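Local coordinates for protein putative streptothricin acetyltransferase (Bacillus anthracis, PDB 3PP9) that binds acetyl coenzyme A and, as a putative GNAT-family streptothricin acetyltransferase, probably transfers the acetyl group to the antibiotic streptothricin, at residues Lys73-Ala81 with Val117-Trp128. Sequence-based numbering, arbitrary orientation.
Sequences KPNQIIYIA and VGKRLIAQAKQW. With ACO (acetyl coenzyme *a), chain D.
Strand 76-81 and helix 117-128, with Tyr79 and Trp128 meeting between them, run roughly antiparallel at 148°, their axes 9.3 Å apart at closest approach. In the strand's every-other-residue alternation, the CB atoms of Ile77, Tyr79 and Ala81 point to the helix. CG of Trp128, anti to the backbone N (chi1 180°), carries the indole toward the start of the strand, where Ile77 CG2 sits over the five-membered ring, 3.5 Å from its centroid. The Tyr79 ring turns an edge toward the indole face in an offset edge-to-face pair, planes at 78°. Gln124 CG lies over the centre of one face of the phenol, 3.3 Å from its centroid, a close CH-pi contact, while Ile77 CG1 lies toward the rim of the opposite face. A bend at chi2 then carries the Gln124 amide across the phenol toward its CE1-CZ-OH side, the two planes tilted against each other. At the indole edge, a water accepts from Trp128 NE1 at 3.0 Å and is placed to donate to Pro74 O, although more acceptors surround it than it has protons. Toward the helix start the packing is mainly aliphatic: Ala81 CB meets Val117 CG1 at 3.8 Å, and Leu121 CD2 approaches Tyr79 O and Ala81 CB. There the backbone N of Gly118 donates to ACO O5A (2.8 Å) and that of Lys119 to O2A. An amphipathic helix laid on the central sheet, its N-terminus gripping the pyrophosphate of acetyl coenzyme A, is the hallmark of the GNAT fold.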
# COMPACT_ATOMS: atom_id res chain seq x y z
N LYS A 73 -7.01 20.25 -8.48
CA LYS A 73 -6.79 18.90 -8.97
C LYS A 73 -8.11 18.16 -8.96
O LYS A 73 -8.90 18.26 -8.02
CB LYS A 73 -5.85 18.14 -8.04
CG LYS A 73 -4.51 18.81 -7.79
CD LYS A 73 -3.57 18.87 -8.97
CE LYS A 73 -3.01 17.52 -9.32
NZ LYS A 73 -1.89 17.67 -10.30
N PRO A 74 -8.34 17.35 -9.99
CA PRO A 74 -9.59 16.60 -9.96
C PRO A 74 -9.73 15.54 -8.89
O PRO A 74 -10.79 15.43 -8.26
CB PRO A 74 -9.60 15.91 -11.33
CG PRO A 74 -8.62 16.61 -12.16
CD PRO A 74 -7.62 17.24 -11.27
N ASN A 75 -8.65 14.81 -8.62
CA ASN A 75 -8.71 13.67 -7.70
C ASN A 75 -7.98 13.78 -6.39
O ASN A 75 -7.71 12.77 -5.74
CB ASN A 75 -8.27 12.39 -8.41
CG ASN A 75 -9.20 11.99 -9.53
OD1 ASN A 75 -10.38 12.34 -9.54
ND2 ASN A 75 -8.68 11.21 -10.46
N GLN A 76 -7.60 14.99 -6.02
CA GLN A 76 -6.96 15.17 -4.72
C GLN A 76 -7.33 16.57 -4.24
O GLN A 76 -7.67 17.44 -5.05
CB GLN A 76 -5.46 14.82 -4.73
CG GLN A 76 -4.52 15.75 -5.42
CD GLN A 76 -3.08 15.22 -5.36
OE1 GLN A 76 -2.84 14.02 -5.16
NE2 GLN A 76 -2.12 16.12 -5.54
N ILE A 77 -7.32 16.77 -2.93
CA ILE A 77 -7.73 18.03 -2.36
C ILE A 77 -7.28 18.14 -0.92
O ILE A 77 -6.97 17.13 -0.30
CB ILE A 77 -9.30 18.09 -2.37
CG1 ILE A 77 -9.88 19.46 -2.07
CG2 ILE A 77 -9.90 17.07 -1.40
CD1 ILE A 77 -11.41 19.54 -2.43
N ILE A 78 -7.21 19.37 -0.44
CA ILE A 78 -6.95 19.66 0.98
C ILE A 78 -8.08 20.53 1.53
O ILE A 78 -8.54 21.48 0.86
CB ILE A 78 -5.60 20.36 1.22
CG1 ILE A 78 -4.48 19.37 0.95
CG2 ILE A 78 -5.50 20.88 2.66
CD1 ILE A 78 -3.05 19.94 1.03
N TYR A 79 -8.60 20.14 2.69
CA TYR A 79 -9.58 20.97 3.38
C TYR A 79 -8.89 21.49 4.62
O TYR A 79 -8.16 20.76 5.28
CB TYR A 79 -10.84 20.23 3.77
CG TYR A 79 -11.71 19.86 2.62
CD1 TYR A 79 -12.59 20.78 2.07
CD2 TYR A 79 -11.69 18.58 2.09
CE1 TYR A 79 -13.40 20.45 0.99
CE2 TYR A 79 -12.51 18.24 1.04
CZ TYR A 79 -13.36 19.17 0.50
OH TYR A 79 -14.18 18.81 -0.57
N ILE A 80 -9.11 22.77 4.92
CA ILE A 80 -8.56 23.39 6.11
C ILE A 80 -9.66 23.74 7.11
O ILE A 80 -10.80 24.03 6.73
CB ILE A 80 -7.74 24.70 5.80
CG1 ILE A 80 -8.54 25.71 4.97
CG2 ILE A 80 -6.44 24.33 5.09
CD1 ILE A 80 -7.83 27.07 4.69
N ALA A 81 -9.32 23.69 8.39
CA ALA A 81 -10.20 24.06 9.47
C ALA A 81 -9.78 25.44 9.96
O ALA A 81 -8.63 25.63 10.40
CB ALA A 81 -10.09 23.05 10.61
N VAL A 117 -12.77 18.93 16.11
CA VAL A 117 -12.30 19.44 14.83
C VAL A 117 -11.99 18.31 13.84
O VAL A 117 -12.39 18.34 12.66
CB VAL A 117 -11.10 20.38 15.00
CG1 VAL A 117 -10.62 20.87 13.64
CG2 VAL A 117 -11.46 21.57 15.87
N GLY A 118 -11.31 17.29 14.31
CA GLY A 118 -10.98 16.14 13.47
C GLY A 118 -12.22 15.47 12.89
O GLY A 118 -12.25 15.12 11.70
N LYS A 119 -13.24 15.26 13.71
CA LYS A 119 -14.47 14.65 13.21
C LYS A 119 -15.09 15.48 12.10
O LYS A 119 -15.66 14.93 11.14
CB LYS A 119 -15.47 14.45 14.35
CG LYS A 119 -16.78 13.82 13.91
CD LYS A 119 -17.76 13.64 15.08
CE LYS A 119 -17.27 12.66 16.13
NZ LYS A 119 -18.31 12.41 17.18
N ARG A 120 -15.03 16.80 12.23
CA ARG A 120 -15.58 17.70 11.20
C ARG A 120 -14.77 17.58 9.90
O ARG A 120 -15.32 17.65 8.81
CB ARG A 120 -15.62 19.16 11.69
CG ARG A 120 -16.67 19.47 12.71
CD ARG A 120 -18.04 19.64 12.05
NE ARG A 120 -17.99 20.73 11.07
CZ ARG A 120 -18.19 22.02 11.35
NH1 ARG A 120 -18.46 22.43 12.58
NH2 ARG A 120 -18.10 22.92 10.37
N LEU A 121 -13.46 17.40 10.01
CA LEU A 121 -12.62 17.22 8.82
C LEU A 121 -12.99 15.91 8.10
O LEU A 121 -13.10 15.89 6.88
CB LEU A 121 -11.14 17.31 9.14
CG LEU A 121 -10.63 18.70 9.48
CD1 LEU A 121 -9.27 18.63 10.18
CD2 LEU A 121 -10.52 19.57 8.24
N ILE A 122 -13.21 14.86 8.88
CA ILE A 122 -13.61 13.55 8.36
C ILE A 122 -14.97 13.69 7.67
O ILE A 122 -15.18 13.16 6.58
CB ILE A 122 -13.63 12.47 9.46
CG1 ILE A 122 -12.21 12.15 9.95
CG2 ILE A 122 -14.28 11.16 8.95
CD1 ILE A 122 -11.27 11.56 8.89
N ALA A 123 -15.90 14.41 8.28
CA ALA A 123 -17.22 14.59 7.67
C ALA A 123 -17.07 15.22 6.30
O ALA A 123 -17.73 14.81 5.33
CB ALA A 123 -18.12 15.41 8.55
N GLN A 124 -16.21 16.24 6.18
CA GLN A 124 -16.03 16.88 4.89
C GLN A 124 -15.37 15.93 3.89
O GLN A 124 -15.68 15.97 2.71
CB GLN A 124 -15.22 18.17 5.01
CG GLN A 124 -15.02 18.91 3.70
CD GLN A 124 -16.31 19.39 3.08
OE1 GLN A 124 -17.04 20.16 3.70
NE2 GLN A 124 -16.57 18.99 1.84
N ALA A 125 -14.45 15.10 4.35
CA ALA A 125 -13.78 14.14 3.50
C ALA A 125 -14.80 13.15 2.96
O ALA A 125 -14.71 12.75 1.80
CB ALA A 125 -12.67 13.42 4.27
N LYS A 126 -15.78 12.76 3.78
CA LYS A 126 -16.81 11.84 3.32
C LYS A 126 -17.63 12.50 2.23
O LYS A 126 -17.97 11.84 1.26
CB LYS A 126 -17.70 11.34 4.46
CG LYS A 126 -16.97 10.52 5.47
CD LYS A 126 -17.88 9.82 6.47
CE LYS A 126 -18.74 10.75 7.30
NZ LYS A 126 -19.57 9.94 8.27
N GLN A 127 -17.96 13.78 2.38
CA GLN A 127 -18.72 14.50 1.34
C GLN A 127 -17.94 14.52 0.02
O GLN A 127 -18.49 14.27 -1.04
CB GLN A 127 -19.01 15.95 1.77
CG GLN A 127 -19.93 16.12 2.97
CD GLN A 127 -21.39 15.90 2.65
OE1 GLN A 127 -22.26 16.04 3.51
NE2 GLN A 127 -21.68 15.57 1.39
N TRP A 128 -16.65 14.82 0.10
CA TRP A 128 -15.80 14.86 -1.08
C TRP A 128 -15.77 13.49 -1.77
O TRP A 128 -15.94 13.39 -2.99
CB TRP A 128 -14.39 15.30 -0.70
CG TRP A 128 -13.44 15.37 -1.85
CD1 TRP A 128 -13.31 16.40 -2.74
CD2 TRP A 128 -12.43 14.41 -2.20
NE1 TRP A 128 -12.32 16.12 -3.66
CE2 TRP A 128 -11.75 14.92 -3.33
CE3 TRP A 128 -12.02 13.19 -1.65
CZ2 TRP A 128 -10.69 14.24 -3.93
CZ3 TRP A 128 -10.99 12.51 -2.26
CH2 TRP A 128 -10.33 13.04 -3.38
N1A ACO D . -7.88 8.90 22.53
C2A ACO D . -9.12 8.38 22.50
N3A ACO D . -10.11 8.89 21.75
C4A ACO D . -9.88 9.99 20.99
C5A ACO D . -8.56 10.61 20.99
C6A ACO D . -7.53 10.00 21.84
N6A ACO D . -6.30 10.55 21.87
N7A ACO D . -8.60 11.67 20.18
C8A ACO D . -9.86 11.73 19.68
N9A ACO D . -10.61 10.72 20.16
C1B ACO D . -12.04 10.48 19.90
C2B ACO D . -12.82 11.57 20.64
O2B ACO D . -13.08 11.30 22.03
C3B ACO D . -14.08 11.69 19.83
O3B ACO D . -15.01 10.72 20.29
P3B ACO D . -16.58 11.03 20.45
O7A ACO D . -17.05 11.35 19.05
O8A ACO D . -16.61 12.19 21.41
O9A ACO D . -17.10 9.71 21.00
C4B ACO D . -13.64 11.35 18.43
O4B ACO D . -12.42 10.59 18.54
C5B ACO D . -13.42 12.61 17.59
O5B ACO D . -12.28 13.30 18.12
P1A ACO D . -11.94 14.79 17.65
O1A ACO D . -11.95 15.71 18.85
O2A ACO D . -12.83 15.10 16.48
O3A ACO D . -10.42 14.57 17.15
P2A ACO D . -9.27 15.67 17.04
O4A ACO D . -8.51 15.57 18.33
O5A ACO D . -9.79 17.02 16.60
O6A ACO D . -8.38 15.13 15.81
CBP ACO D . -6.48 13.79 15.19
CCP ACO D . -7.89 13.80 15.77
CDP ACO D . -6.03 12.34 15.03
CEP ACO D . -6.48 14.50 13.84
CAP ACO D . -5.53 14.53 16.14
OAP ACO D . -5.35 13.74 17.35
C9P ACO D . -4.16 14.77 15.57
O9P ACO D . -3.95 15.68 14.80
N8P ACO D . -3.16 13.96 15.94
C7P ACO D . -1.78 14.15 15.49
C6P ACO D . -1.58 13.87 14.02
C5P ACO D . -2.02 12.47 13.72
O5P ACO D . -1.76 11.54 14.46
N4P ACO D . -2.71 12.29 12.61
C3P ACO D . -3.20 11.01 12.16
C2P ACO D . -2.03 10.29 11.50
S1P ACO D . -2.57 8.98 10.42
C ACO D . -3.06 9.82 9.04
O ACO D . -3.01 11.03 9.00
CH3 ACO D . -3.57 9.04 7.87
O HOH W 1 -11.26 17.52 -6.10